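Local atomic coordinates of hypothetical protein Atu2144 (Agrobacterium tumefaciens, PDB entry 2ODF), a protein that is of unknown function but belongs to the N-formylglutamate amidohydrolase family, so it may hydrolyse an amide bond as its zinc-exopeptidase-like relatives do. Residues Asp26-Cys31 / His74-Tyr79; Cys89-Glu94 / Asp204-Thr209; Arg146-Val151 / Asp217-Val222; Ile171-Asp176 / Val194-Pro199. All coordinates share one frame; numbering follows the deposited sequence.

Contact 1. Residues Asp26-Cys31 / His74-Tyr79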
loop_
_atom_site.group_PDB
_atom_site.type_symbol
_atom_site.label_atom_id
_atom_site.label_comp_id
_atom_site.label_asym_id
_atom_site.label_seq_id
_atom_site.Cartn_x
_atom_site.Cartn_y
_atom_site.Cartn_z
ATOM N N ASP A 26 11.252 -25.917 9.005
ATOM C CA ASP A 26 10.790 -25.587 7.653
ATOM C C ASP A 26 9.481 -24.760 7.655
ATOM O O ASP A 26 9.227 -23.988 6.724
ATOM C CB ASP A 26 10.525 -26.860 6.825
ATOM C CG ASP A 26 11.752 -27.763 6.669
ATOM O OD1 ASP A 26 12.912 -27.264 6.684
ATOM O OD2 ASP A 26 11.531 -28.991 6.519
ATOM N N VAL A 27 8.647 -24.911 8.683
ATOM C CA VAL A 27 7.365 -24.209 8.730
ATOM C C VAL A 27 7.543 -22.711 9.108
ATOM O O VAL A 27 8.308 -22.367 10.010
ATOM C CB VAL A 27 6.378 -24.922 9.677
ATOM C CG1 VAL A 27 5.167 -24.099 9.934
ATOM C CG2 VAL A 27 5.967 -26.285 9.083
ATOM N N LEU A 28 6.885 -21.833 8.352
ATOM C CA LEU A 28 6.831 -20.393 8.659
ATOM C C LEU A 28 5.390 -20.070 9.008
ATOM O O LEU A 28 4.483 -20.156 8.150
ATOM C CB LEU A 28 7.287 -19.562 7.458
ATOM C CG LEU A 28 7.319 -18.021 7.621
ATOM C CD1 LEU A 28 8.164 -17.539 8.812
ATOM C CD2 LEU A 28 7.753 -17.309 6.298
ATOM N N LEU A 29 5.172 -19.778 10.287
ATOM C CA LEU A 29 3.856 -19.508 10.810
ATOM C C LEU A 29 3.554 -18.022 10.667
ATOM O O LEU A 29 4.426 -17.175 10.941
ATOM C CB LEU A 29 3.758 -19.922 12.274
ATOM C CG LEU A 29 3.863 -21.429 12.573
ATOM C CD1 LEU A 29 4.320 -21.731 14.038
ATOM C CD2 LEU A 29 2.551 -22.143 12.208
ATOM N N VAL A 30 2.325 -17.729 10.229
ATOM C CA VAL A 30 1.838 -16.358 9.979
ATOM C C VAL A 30 0.465 -16.171 10.641
ATOM O O VAL A 30 -0.443 -16.988 10.455
ATOM C CB VAL A 30 1.754 -16.049 8.457
ATOM C CG1 VAL A 30 1.234 -14.607 8.210
ATOM C CG2 VAL A 30 3.147 -16.341 7.781
ATOM N N CYS A 31 0.316 -15.101 11.406
ATOM C CA CYS A 31 -0.929 -14.823 12.117
ATOM C C CYS A 31 -1.320 -13.357 11.955
ATOM O O CYS A 31 -0.890 -12.493 12.723
ATOM C CB CYS A 31 -0.781 -15.197 13.603
ATOM S SG CYS A 31 -2.337 -15.230 14.447
ATOM N N HIS A 74 9.453 -25.880 15.877
ATOM C CA HIS A 74 10.688 -25.073 15.857
ATOM C C HIS A 74 10.612 -24.121 14.675
ATOM O O HIS A 74 11.465 -24.093 13.786
ATOM C CB HIS A 74 11.918 -25.965 15.844
ATOM C CG HIS A 74 11.865 -27.011 16.905
ATOM N ND1 HIS A 74 12.089 -26.722 18.234
ATOM C CD2 HIS A 74 11.501 -28.314 16.856
ATOM C CE1 HIS A 74 11.927 -27.820 18.952
ATOM N NE2 HIS A 74 11.566 -28.799 18.141
ATOM N N ALA A 75 9.548 -23.338 14.687
ATOM C CA ALA A 75 9.166 -22.554 13.515
ATOM C C ALA A 75 9.019 -21.068 13.854
ATOM O O ALA A 75 8.342 -20.693 14.804
ATOM C CB ALA A 75 7.902 -23.076 12.954
ATOM N N THR A 76 9.643 -20.239 13.035
ATOM C CA THR A 76 9.440 -18.804 13.067
ATOM C C THR A 76 7.948 -18.440 12.945
ATOM O O THR A 76 7.173 -19.066 12.199
ATOM C CB THR A 76 10.229 -18.154 11.934
ATOM O OG1 THR A 76 11.614 -18.450 12.109
ATOM C CG2 THR A 76 10.005 -16.632 11.879
ATOM N N LEU A 77 7.572 -17.414 13.698
ATOM C CA LEU A 77 6.205 -16.907 13.718
ATOM C C LEU A 77 6.253 -15.417 13.461
ATOM O O LEU A 77 6.932 -14.704 14.185
ATOM C CB LEU A 77 5.529 -17.158 15.051
ATOM C CG LEU A 77 4.204 -16.465 15.372
ATOM C CD1 LEU A 77 3.134 -16.802 14.345
ATOM C CD2 LEU A 77 3.771 -16.866 16.781
ATOM N N VAL A 78 5.549 -14.982 12.427
ATOM C CA VAL A 78 5.371 -13.567 12.105
ATOM C C VAL A 78 3.927 -13.218 12.354
ATOM O O VAL A 78 3.023 -13.886 11.845
ATOM C CB VAL A 78 5.704 -13.245 10.653
ATOM C CG1 VAL A 78 5.561 -11.718 10.394
ATOM C CG2 VAL A 78 7.097 -13.730 10.314
ATOM N N TYR A 79 3.708 -12.168 13.144
ATOM C CA TYR A 79 2.364 -11.799 13.524
ATOM C C TYR A 79 2.195 -10.268 13.540
ATOM O O TYR A 79 3.162 -9.502 13.690
ATOM C CB TYR A 79 1.953 -12.461 14.833
ATOM C CG TYR A 79 2.669 -11.975 16.071
ATOM C CD1 TYR A 79 3.936 -12.468 16.406
ATOM C CD2 TYR A 79 2.085 -11.054 16.918
ATOM C CE1 TYR A 79 4.601 -12.035 17.538
ATOM C CE2 TYR A 79 2.755 -10.621 18.079
ATOM C CZ TYR A 79 4.011 -11.113 18.369
ATOM O OH TYR A 79 4.698 -10.687 19.503
HETATM O O HOH W 1 10.749 -21.564 10.657
#
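Leu-29 and Val-78 anchor this pair of parallel strands through backbone bonds. Leu-29 uses both of its backbone polar atoms. Its N donates to Thr-76 O at 2.9 Å, and its O accepts from Val-78 N, also at 2.9 Å. One step on, Cys-31 N donates to Val-78 O at 3.0 Å. Each of these carbonyls except that of Thr-76 also meets a CA-H group, as when Leu-77 CA approaches Leu-29 O. At the N-terminal end the two segments are further apart. There a water takes the place of a direct bond, donating to Val-27 O and accepting from Thr-76 N.

The apolar contacts fall on two faces. On one, Leu-28 and Thr-76 lie side by side and point the same way. Leu-28 CG stands opposite the backbone N (chi1 -179°), and its CD1 reaches Thr-76 CG2 at 3.7 Å. CD1 also comes within 4.2 Å of Val-78 CG2. On the other, Leu-77 CD1 rests against Leu-29 CB at 3.8 Å, and Leu-29 CD1 touches the methyl of Ala-75. Cys-31 and Tyr-79 meet by their CB atoms, while the phenol ring leads away from the pair.

The hydroxyl of Thr-76 is held outside the contact, by Asn-20 O and Arg-141. Helix 62-73 packs on the Leu-29, Leu-77 and Tyr-79 face. It links the parallel neighbours 27-31 and 77-80 in a beta-alpha-beta crossover. Helix 116-143 covers Leu-28, Val-30 and Val-78. In the seven-stranded mixed sheet, strand 149-156 flanks strand 27-31, and strand 16-19 runs antiparallel beside strand 77-80.

Contact 2. Residues Cys89-Glu94 / Asp204-Thr209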
loop_
_atom_site.group_PDB
_atom_site.type_symbol
_atom_site.label_atom_id
_atom_site.label_comp_id
_atom_site.label_asym_id
_atom_site.label_seq_id
_atom_site.Cartn_x
_atom_site.Cartn_y
_atom_site.Cartn_z
ATOM N N CYS A 89 -4.797 -7.363 7.438
ATOM C CA CYS A 89 -3.609 -7.681 6.645
ATOM C C CYS A 89 -3.794 -8.888 5.724
ATOM O O CYS A 89 -2.944 -9.142 4.873
ATOM C CB CYS A 89 -2.412 -7.856 7.546
ATOM S SG CYS A 89 -1.795 -6.308 8.147
ATOM N N ASN A 90 -4.896 -9.616 5.876
ATOM C CA ASN A 90 -5.237 -10.678 4.935
ATOM C C ASN A 90 -6.134 -10.151 3.809
ATOM O O ASN A 90 -6.853 -10.917 3.209
ATOM C CB ASN A 90 -5.949 -11.852 5.651
ATOM C CG ASN A 90 -5.951 -13.145 4.816
ATOM O OD1 ASN A 90 -5.101 -13.345 3.957
ATOM N ND2 ASN A 90 -6.885 -14.032 5.105
ATOM N N ARG A 91 -6.089 -8.843 3.542
ATOM C CA ARG A 91 -6.843 -8.217 2.447
ATOM C C ARG A 91 -5.983 -7.163 1.730
ATOM O O ARG A 91 -5.249 -6.436 2.390
ATOM C CB ARG A 91 -8.068 -7.508 2.982
ATOM C CG ARG A 91 -9.098 -8.433 3.610
ATOM C CD ARG A 91 -9.767 -9.379 2.632
ATOM N NE ARG A 91 -10.783 -10.101 3.381
ATOM C CZ ARG A 91 -11.930 -10.575 2.911
ATOM N NH1 ARG A 91 -12.308 -10.433 1.647
ATOM N NH2 ARG A 91 -12.739 -11.195 3.768
ATOM N N PRO A 92 -6.071 -7.081 0.392
ATOM C CA PRO A 92 -5.381 -6.011 -0.306
ATOM C C PRO A 92 -6.124 -4.674 -0.121
ATOM O O PRO A 92 -7.330 -4.674 0.201
ATOM C CB PRO A 92 -5.415 -6.488 -1.768
ATOM C CG PRO A 92 -6.631 -7.312 -1.855
ATOM C CD PRO A 92 -6.770 -7.973 -0.542
ATOM N N PRO A 93 -5.417 -3.542 -0.280
ATOM C CA PRO A 93 -6.030 -2.268 -0.002
ATOM C C PRO A 93 -7.196 -1.893 -0.919
ATOM O O PRO A 93 -7.983 -1.040 -0.536
ATOM C CB PRO A 93 -4.867 -1.269 -0.112
ATOM C CG PRO A 93 -3.815 -1.927 -0.802
ATOM C CD PRO A 93 -3.994 -3.408 -0.633
ATOM N N GLU A 94 -7.312 -2.558 -2.070
ATOM C CA GLU A 94 -8.439 -2.419 -3.003
ATOM C C GLU A 94 -9.727 -3.062 -2.458
ATOM O O GLU A 94 -10.827 -2.678 -2.854
ATOM C CB GLU A 94 -8.073 -2.977 -4.414
ATOM C CG GLU A 94 -6.877 -4.076 -4.532
ATOM C CD GLU A 94 -5.426 -3.547 -4.315
ATOM O OE1 GLU A 94 -5.028 -3.597 -3.160
ATOM O OE2 GLU A 94 -4.635 -3.117 -5.236
ATOM N N ASP A 204 -14.047 -16.471 -0.878
ATOM C CA ASP A 204 -14.389 -15.409 0.083
ATOM C C ASP A 204 -13.316 -14.330 0.257
ATOM O O ASP A 204 -13.466 -13.416 1.065
ATOM C CB ASP A 204 -14.701 -16.051 1.437
ATOM C CG ASP A 204 -15.759 -17.128 1.330
ATOM O OD1 ASP A 204 -16.903 -16.781 0.976
ATOM O OD2 ASP A 204 -15.467 -18.317 1.577
ATOM N N GLY A 205 -12.237 -14.418 -0.508
ATOM C CA GLY A 205 -11.146 -13.457 -0.389
ATOM C C GLY A 205 -10.273 -13.685 0.842
ATOM O O GLY A 205 -9.552 -12.793 1.277
ATOM N N VAL A 206 -10.277 -14.891 1.399
ATOM C CA VAL A 206 -9.495 -15.117 2.608
ATOM C C VAL A 206 -8.122 -15.761 2.355
ATOM O O VAL A 206 -7.426 -16.045 3.313
ATOM C CB VAL A 206 -10.284 -15.989 3.625
ATOM C CG1 VAL A 206 -11.526 -15.253 4.072
ATOM C CG2 VAL A 206 -10.632 -17.374 3.028
ATOM N N THR A 207 -7.734 -15.982 1.099
ATOM C CA THR A 207 -6.413 -16.566 0.817
ATOM C C THR A 207 -5.390 -15.538 0.298
ATOM O O THR A 207 -4.408 -15.905 -0.327
ATOM C CB THR A 207 -6.494 -17.756 -0.154
ATOM O OG1 THR A 207 -6.979 -17.298 -1.422
ATOM C CG2 THR A 207 -7.411 -18.827 0.423
ATOM N N HIS A 208 -5.585 -14.253 0.619
ATOM C CA HIS A 208 -4.656 -13.192 0.162
ATOM C C HIS A 208 -3.214 -13.462 0.520
ATOM O O HIS A 208 -2.320 -13.435 -0.336
ATOM C CB HIS A 208 -5.101 -11.840 0.763
ATOM C CG HIS A 208 -4.311 -10.671 0.273
ATOM N ND1 HIS A 208 -4.061 -10.445 -1.061
ATOM C CD2 HIS A 208 -3.701 -9.671 0.946
ATOM C CE1 HIS A 208 -3.347 -9.336 -1.186
ATOM N NE2 HIS A 208 -3.135 -8.840 0.021
ATOM N N THR A 209 -2.946 -13.700 1.799
ATOM C CA THR A 209 -1.589 -13.970 2.270
ATOM C C THR A 209 -0.909 -15.154 1.524
ATOM O O THR A 209 0.279 -15.104 1.193
ATOM C CB THR A 209 -1.611 -14.172 3.811
ATOM O OG1 THR A 209 -2.044 -12.934 4.436
ATOM C CG2 THR A 209 -0.254 -14.602 4.315
HETATM O O HOH W 2 -4.382 -16.069 3.463
#
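Asn-90 joins the loop 89-94 to the segment 204-209 with both ends of its side-chain amide. Its ND2 donates to Val-206 O at 2.7 Å, with the acceptor near the amide plane but the donor well above the carbonyl plane of Val-206. Its OD1 accepts from Thr-209 N at 3.1 Å, in a bond that is almost straight (169° at the hydrogen). A water donates to both Asn-90 OD1 and Val-206 O. With CG opposite the backbone N (chi1 -163°), the amide reaches the first turn of helix 208-213. Asn-90 O is buried against His-208 CB without a polar partner in the model.

Pro-92 lies over the His-208 ring. Its CD sits 3.6 Å from the ring centroid, 3° off the normal, a CH-pi contact. The Arg-91 guanidinium has Gly-205 O over one face.

The contact joins the loop after strand 77-80 to the N-terminal end of helix 208-213, beside strand 149-156, where Asn-90 touches His-154 and Thr-209 touches Thr-152.

Further out, the hydroxyl of Thr-209 is hydrogen-bonded to the carboxylate of Glu-32, and Asp-88 binds Asn-90 N. The His-208 ring is fixed by Tyr-127 at NE2 and by Glu-116 of the second subunit at ND1.

Contact 3. Residues Arg146-Val151 / Asp217-Val222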
loop_
_atom_site.group_PDB
_atom_site.type_symbol
_atom_site.label_atom_id
_atom_site.label_comp_id
_atom_site.label_asym_id
_atom_site.label_seq_id
_atom_site.Cartn_x
_atom_site.Cartn_y
_atom_site.Cartn_z
ATOM N N ARG A 146 16.715 -23.412 1.904
ATOM C CA ARG A 146 15.875 -24.082 2.861
ATOM C C ARG A 146 14.476 -24.238 2.354
ATOM O O ARG A 146 13.994 -23.420 1.660
ATOM C CB ARG A 146 15.852 -23.329 4.179
ATOM C CG ARG A 146 17.178 -23.347 4.870
ATOM C CD ARG A 146 17.188 -22.993 6.304
ATOM N NE ARG A 146 15.993 -23.249 7.055
ATOM C CZ ARG A 146 15.738 -22.673 8.215
ATOM N NH1 ARG A 146 16.587 -21.828 8.721
ATOM N NH2 ARG A 146 14.624 -22.897 8.869
ATOM N N LYS A 147 13.835 -25.309 2.740
ATOM C CA LYS A 147 12.419 -25.503 2.497
ATOM C C LYS A 147 11.619 -24.472 3.314
ATOM O O LYS A 147 11.987 -24.142 4.446
ATOM C CB LYS A 147 12.063 -26.937 2.872
ATOM C CG LYS A 147 10.630 -27.416 2.580
ATOM C CD LYS A 147 10.479 -28.854 3.097
ATOM C CE LYS A 147 9.107 -29.439 2.898
ATOM N NZ LYS A 147 8.930 -30.731 3.642
ATOM N N VAL A 148 10.590 -23.896 2.694
ATOM C CA VAL A 148 9.633 -23.014 3.381
ATOM C C VAL A 148 8.221 -23.537 3.176
ATOM O O VAL A 148 7.830 -23.837 2.046
ATOM C CB VAL A 148 9.661 -21.576 2.851
ATOM C CG1 VAL A 148 8.652 -20.742 3.632
ATOM C CG2 VAL A 148 11.081 -20.985 2.926
ATOM N N VAL A 149 7.493 -23.715 4.273
ATOM C CA VAL A 149 6.117 -24.181 4.246
ATOM C C VAL A 149 5.314 -23.068 4.937
ATOM O O VAL A 149 5.511 -22.777 6.130
ATOM C CB VAL A 149 5.904 -25.533 4.986
ATOM C CG1 VAL A 149 4.408 -25.936 4.993
ATOM C CG2 VAL A 149 6.781 -26.693 4.400
ATOM N N VAL A 150 4.441 -22.419 4.175
ATOM C CA VAL A 150 3.746 -21.224 4.679
ATOM C C VAL A 150 2.462 -21.657 5.329
ATOM O O VAL A 150 1.584 -22.194 4.676
ATOM C CB VAL A 150 3.483 -20.196 3.546
ATOM C CG1 VAL A 150 2.722 -18.924 4.083
ATOM C CG2 VAL A 150 4.810 -19.819 2.889
ATOM N N VAL A 151 2.331 -21.385 6.623
ATOM C CA VAL A 151 1.170 -21.859 7.360
ATOM C C VAL A 151 0.578 -20.671 8.076
ATOM O O VAL A 151 1.236 -20.094 8.932
ATOM C CB VAL A 151 1.547 -22.942 8.400
ATOM C CG1 VAL A 151 0.285 -23.364 9.198
ATOM C CG2 VAL A 151 2.232 -24.152 7.719
ATOM N N ASP A 217 6.039 -18.510 -5.349
ATOM C CA ASP A 217 7.282 -19.226 -5.229
ATOM C C ASP A 217 7.093 -20.753 -5.173
ATOM O O ASP A 217 8.035 -21.458 -4.897
ATOM C CB ASP A 217 8.056 -18.736 -3.984
ATOM C CG ASP A 217 8.893 -17.465 -4.255
ATOM O OD1 ASP A 217 9.446 -17.299 -5.370
ATOM O OD2 ASP A 217 9.038 -16.646 -3.342
ATOM N N GLY A 218 5.880 -21.250 -5.399
ATOM C CA GLY A 218 5.626 -22.697 -5.453
ATOM C C GLY A 218 5.736 -23.427 -4.133
ATOM O O GLY A 218 5.958 -24.648 -4.079
ATOM N N LEU A 219 5.570 -22.675 -3.045
ATOM C CA LEU A 219 5.804 -23.188 -1.716
ATOM C C LEU A 219 4.574 -23.936 -1.202
ATOM O O LEU A 219 3.429 -23.514 -1.437
ATOM C CB LEU A 219 6.099 -22.013 -0.762
ATOM C CG LEU A 219 7.233 -21.057 -1.086
ATOM C CD1 LEU A 219 7.337 -19.923 -0.030
ATOM C CD2 LEU A 219 8.559 -21.769 -1.222
ATOM N N LEU A 220 4.816 -25.033 -0.488
ATOM C CA LEU A 220 3.747 -25.719 0.198
ATOM C C LEU A 220 3.107 -24.723 1.161
ATOM O O LEU A 220 3.784 -23.869 1.762
ATOM C CB LEU A 220 4.277 -26.937 0.969
ATOM C CG LEU A 220 4.811 -28.147 0.182
ATOM C CD1 LEU A 220 5.520 -29.174 1.088
ATOM C CD2 LEU A 220 3.684 -28.821 -0.594
ATOM N N ASN A 221 1.803 -24.832 1.324
ATOM C CA ASN A 221 1.108 -23.871 2.133
ATOM C C ASN A 221 -0.258 -24.327 2.549
ATOM O O ASN A 221 -0.873 -25.141 1.902
ATOM C CB ASN A 221 0.987 -22.545 1.368
ATOM C CG ASN A 221 0.189 -22.672 0.109
ATOM O OD1 ASN A 221 0.690 -23.152 -0.943
ATOM N ND2 ASN A 221 -1.049 -22.229 0.175
ATOM N N VAL A 222 -0.739 -23.759 3.630
ATOM C CA VAL A 222 -2.099 -24.008 4.055
ATOM C C VAL A 222 -2.529 -22.893 4.995
ATOM O O VAL A 222 -1.729 -22.257 5.664
ATOM C CB VAL A 222 -2.224 -25.403 4.770
ATOM C CG1 VAL A 222 -1.532 -25.358 6.186
ATOM C CG2 VAL A 222 -3.666 -25.834 4.897
HETATM O O HOH W 3 7.505 -25.696 0.198
#
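Val-150 O receives the N-H of Val-222 at 3.0 Å and is also approached by Asn-221 CA at 3.1 Å, a CA-H...O contact. On its other backbone atom, Val-150 N donates to Leu-220 O at 2.9 Å, tilted 20° from that carbonyl plane. Leu-220 O meets Val-149 CA as well. Before the strands pair directly, a water bridges them, donating to Val-148 O and accepting from Leu-220 N.

Leu-219 carries the packing on one side. Its CD1 faces two valine methyls at once, 4.0 Å from Val-148 CG1 and 3.9 Å from Val-150 CG2. CG is opposite the carbonyl carbon (chi1 -56°), and the extended chi2 carries CD1 to these methyls. On the other side Val-151 and Val-222 point the same way, with their CG1 atoms 4.0 Å apart. Val-149 CG1 meets Leu-220 CB there. At the margin the extended Lys-147 chain brings CE to Leu-220 CD1.

Helix 116-143 packs against Leu-219. Helices 178-186 and 234-256 cover the face of Val-149, Val-151 and Val-222. Neighbouring parallel strands between helical layers are characteristic of a three-layer alpha/beta/alpha fold, consistent with the zinc-exopeptidase clan.

Contact 4. Residues Ile171-Asp176 / Val194-Pro199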
loop_
_atom_site.group_PDB
_atom_site.type_symbol
_atom_site.label_atom_id
_atom_site.label_comp_id
_atom_site.label_asym_id
_atom_site.label_seq_id
_atom_site.Cartn_x
_atom_site.Cartn_y
_atom_site.Cartn_z
ATOM N N ILE A 171 -9.386 -26.561 6.679
ATOM C CA ILE A 171 -8.121 -26.692 5.966
ATOM C C ILE A 171 -8.313 -25.887 4.668
ATOM O O ILE A 171 -8.978 -26.320 3.728
ATOM C CB ILE A 171 -7.742 -28.182 5.693
ATOM C CG1 ILE A 171 -7.683 -28.969 7.004
ATOM C CG2 ILE A 171 -6.413 -28.279 4.877
ATOM C CD1 ILE A 171 -6.596 -28.509 7.991
ATOM N N LEU A 172 -7.740 -24.695 4.637
ATOM C CA LEU A 172 -7.980 -23.761 3.537
ATOM C C LEU A 172 -6.793 -23.700 2.578
ATOM O O LEU A 172 -5.624 -23.821 2.974
ATOM C CB LEU A 172 -8.313 -22.379 4.075
ATOM C CG LEU A 172 -9.775 -22.148 4.472
ATOM C CD1 LEU A 172 -10.256 -23.161 5.489
ATOM C CD2 LEU A 172 -9.901 -20.763 5.018
ATOM N N HIS A 173 -7.092 -23.520 1.301
ATOM C CA HIS A 173 -6.041 -23.472 0.302
ATOM C C HIS A 173 -6.551 -22.746 -0.917
ATOM O O HIS A 173 -7.752 -22.598 -1.087
ATOM C CB HIS A 173 -5.572 -24.885 -0.047
ATOM C CG HIS A 173 -6.626 -25.726 -0.694
ATOM N ND1 HIS A 173 -6.871 -25.690 -2.050
ATOM C CD2 HIS A 173 -7.492 -26.629 -0.176
ATOM C CE1 HIS A 173 -7.856 -26.521 -2.340
ATOM N NE2 HIS A 173 -8.242 -27.113 -1.220
ATOM N N ASP A 174 -5.615 -22.273 -1.736
ATOM C CA ASP A 174 -5.903 -21.633 -3.014
ATOM C C ASP A 174 -5.556 -22.643 -4.130
ATOM O O ASP A 174 -5.826 -23.854 -3.988
ATOM C CB ASP A 174 -5.118 -20.311 -3.093
ATOM C CG ASP A 174 -5.706 -19.339 -4.127
ATOM O OD1 ASP A 174 -5.476 -19.532 -5.344
ATOM O OD2 ASP A 174 -6.412 -18.400 -3.712
ATOM N N ASN A 175 -4.918 -22.190 -5.205
ATOM C CA ASN A 175 -4.689 -23.042 -6.381
ATOM C C ASN A 175 -3.637 -24.139 -6.194
ATOM O O ASN A 175 -3.405 -24.956 -7.109
ATOM C CB ASN A 175 -4.415 -22.181 -7.641
ATOM C CG ASN A 175 -3.078 -21.387 -7.600
ATOM O OD1 ASN A 175 -2.081 -21.788 -6.954
ATOM N ND2 ASN A 175 -3.049 -20.262 -8.348
ATOM N N ASP A 176 -2.988 -24.154 -5.025
ATOM C CA ASP A 176 -2.107 -25.216 -4.634
ATOM C C ASP A 176 -2.713 -25.988 -3.472
ATOM O O ASP A 176 -2.737 -25.495 -2.321
ATOM C CB ASP A 176 -0.755 -24.633 -4.248
ATOM C CG ASP A 176 0.211 -25.671 -3.709
ATOM O OD1 ASP A 176 -0.045 -26.898 -3.753
ATOM O OD2 ASP A 176 1.262 -25.224 -3.235
ATOM N N VAL A 194 -13.355 -31.828 10.394
ATOM C CA VAL A 194 -12.286 -31.204 9.619
ATOM C C VAL A 194 -12.745 -31.132 8.182
ATOM O O VAL A 194 -13.151 -32.140 7.613
ATOM C CB VAL A 194 -10.991 -32.017 9.685
ATOM C CG1 VAL A 194 -9.867 -31.330 8.863
ATOM C CG2 VAL A 194 -10.557 -32.237 11.110
ATOM N N ARG A 195 -12.744 -29.937 7.596
ATOM C CA ARG A 195 -13.306 -29.753 6.269
ATOM C C ARG A 195 -12.463 -28.816 5.414
ATOM O O ARG A 195 -11.795 -27.933 5.934
ATOM C CB ARG A 195 -14.708 -29.169 6.374
ATOM C CG ARG A 195 -15.696 -29.985 7.209
ATOM C CD ARG A 195 -16.664 -30.696 6.362
ATOM N NE ARG A 195 -17.702 -31.412 7.122
ATOM C CZ ARG A 195 -17.533 -32.587 7.731
ATOM N NH1 ARG A 195 -16.359 -33.232 7.698
ATOM N NH2 ARG A 195 -18.561 -33.138 8.370
ATOM N N ARG A 196 -12.509 -29.047 4.106
ATOM C CA ARG A 196 -11.764 -28.292 3.124
ATOM C C ARG A 196 -12.502 -26.986 2.846
ATOM O O ARG A 196 -13.719 -26.991 2.569
ATOM C CB ARG A 196 -11.700 -29.078 1.818
ATOM C CG ARG A 196 -10.938 -28.415 0.698
ATOM C CD ARG A 196 -11.213 -29.119 -0.631
ATOM N NE ARG A 196 -10.757 -30.499 -0.562
ATOM C CZ ARG A 196 -9.499 -30.889 -0.733
ATOM N NH1 ARG A 196 -8.550 -30.011 -1.017
ATOM N NH2 ARG A 196 -9.191 -32.167 -0.632
ATOM N N ASN A 197 -11.760 -25.891 2.886
ATOM C CA ASN A 197 -12.281 -24.566 2.568
ATOM C C ASN A 197 -13.650 -24.318 3.177
ATOM O O ASN A 197 -14.598 -23.949 2.488
ATOM C CB ASN A 197 -12.302 -24.346 1.052
ATOM C CG ASN A 197 -10.915 -24.166 0.490
ATOM O OD1 ASN A 197 -10.562 -24.702 -0.552
ATOM N ND2 ASN A 197 -10.114 -23.455 1.200
ATOM N N ASP A 198 -13.701 -24.473 4.492
ATOM C CA ASP A 198 -14.908 -24.334 5.265
ATOM C C ASP A 198 -14.408 -23.931 6.639
ATOM O O ASP A 198 -13.625 -24.665 7.216
ATOM C CB ASP A 198 -15.578 -25.712 5.321
ATOM C CG ASP A 198 -17.014 -25.683 5.807
ATOM O OD1 ASP A 198 -17.474 -24.693 6.404
ATOM O OD2 ASP A 198 -17.672 -26.720 5.625
ATOM N N PRO A 199 -14.883 -22.792 7.194
ATOM C CA PRO A 199 -16.037 -21.970 6.822
ATOM C C PRO A 199 -15.826 -20.955 5.711
ATOM O O PRO A 199 -16.785 -20.296 5.292
ATOM C CB PRO A 199 -16.366 -21.248 8.131
ATOM C CG PRO A 199 -15.035 -21.054 8.753
ATOM C CD PRO A 199 -14.216 -22.251 8.393
#
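This is a short parallel strand pairing at the edge of the sheet, extended by side-chain contacts where the strands end. Ile-171 makes both direct backbone bonds. Its N donates to Arg-195 O at 2.9 Å, and its O accepts from Asn-197 N at 2.9 Å, with that donor well above the carbonyl plane. Ile-171 CG1 packs on Val-194 CG1 at 3.7 Å.

Beyond the strands, Asn-197 turns back with a positive phi. Its ND2 makes a weak 3.4 Å bond to His-173 O but also lies 3.0 Å from His-173 N, donor against donor, so little rests on that bond. With CG between the backbone N and carbonyl carbon (chi1 64°), the His-173 ring turns toward 194-199, NE2 at Arg-196 and one face under Asn-197 OD1, which is offset toward the rim. The Arg-196 guanidinium stands nearly perpendicular to that ring and presents its edge, with NH1 2.9 Å from His-173 NE2. The same NH1 forms a salt bridge with Asp-181. His-173 ND1 donates to Asp-174 O at 2.9 Å, in the carbonyl plane and on a lone pair.

Helix 178-186 packs on Ile-171, His-173 and Arg-196. Strand 169-172, this helix and strand 194-196 form a beta-alpha-beta crossover.

How the contacts relate
From the N terminus, contact 1 closes first, bringing 74-79 back beside 26-31 through helix 62-73. Contact 2 opens next at 89-94 and closes only at 204-209. Contact 3 opens inside that loop at 146-151 and closes beyond it at 217-222, so the two cross. Contact 4, from 171-176 to 194-199, is nested within both. Contacts 1, 3 and 4 belong to one sheet. Strands 27-31 and 149-156 join contact 1 to contact 3, and strands 220-227 and 169-172 join contact 3 to contact 4. Contact 2 ties loops to helix 208-213, touching contact 1 through Thr-209 on Val-30 and contact 4 through Thr-207 on Asp-174.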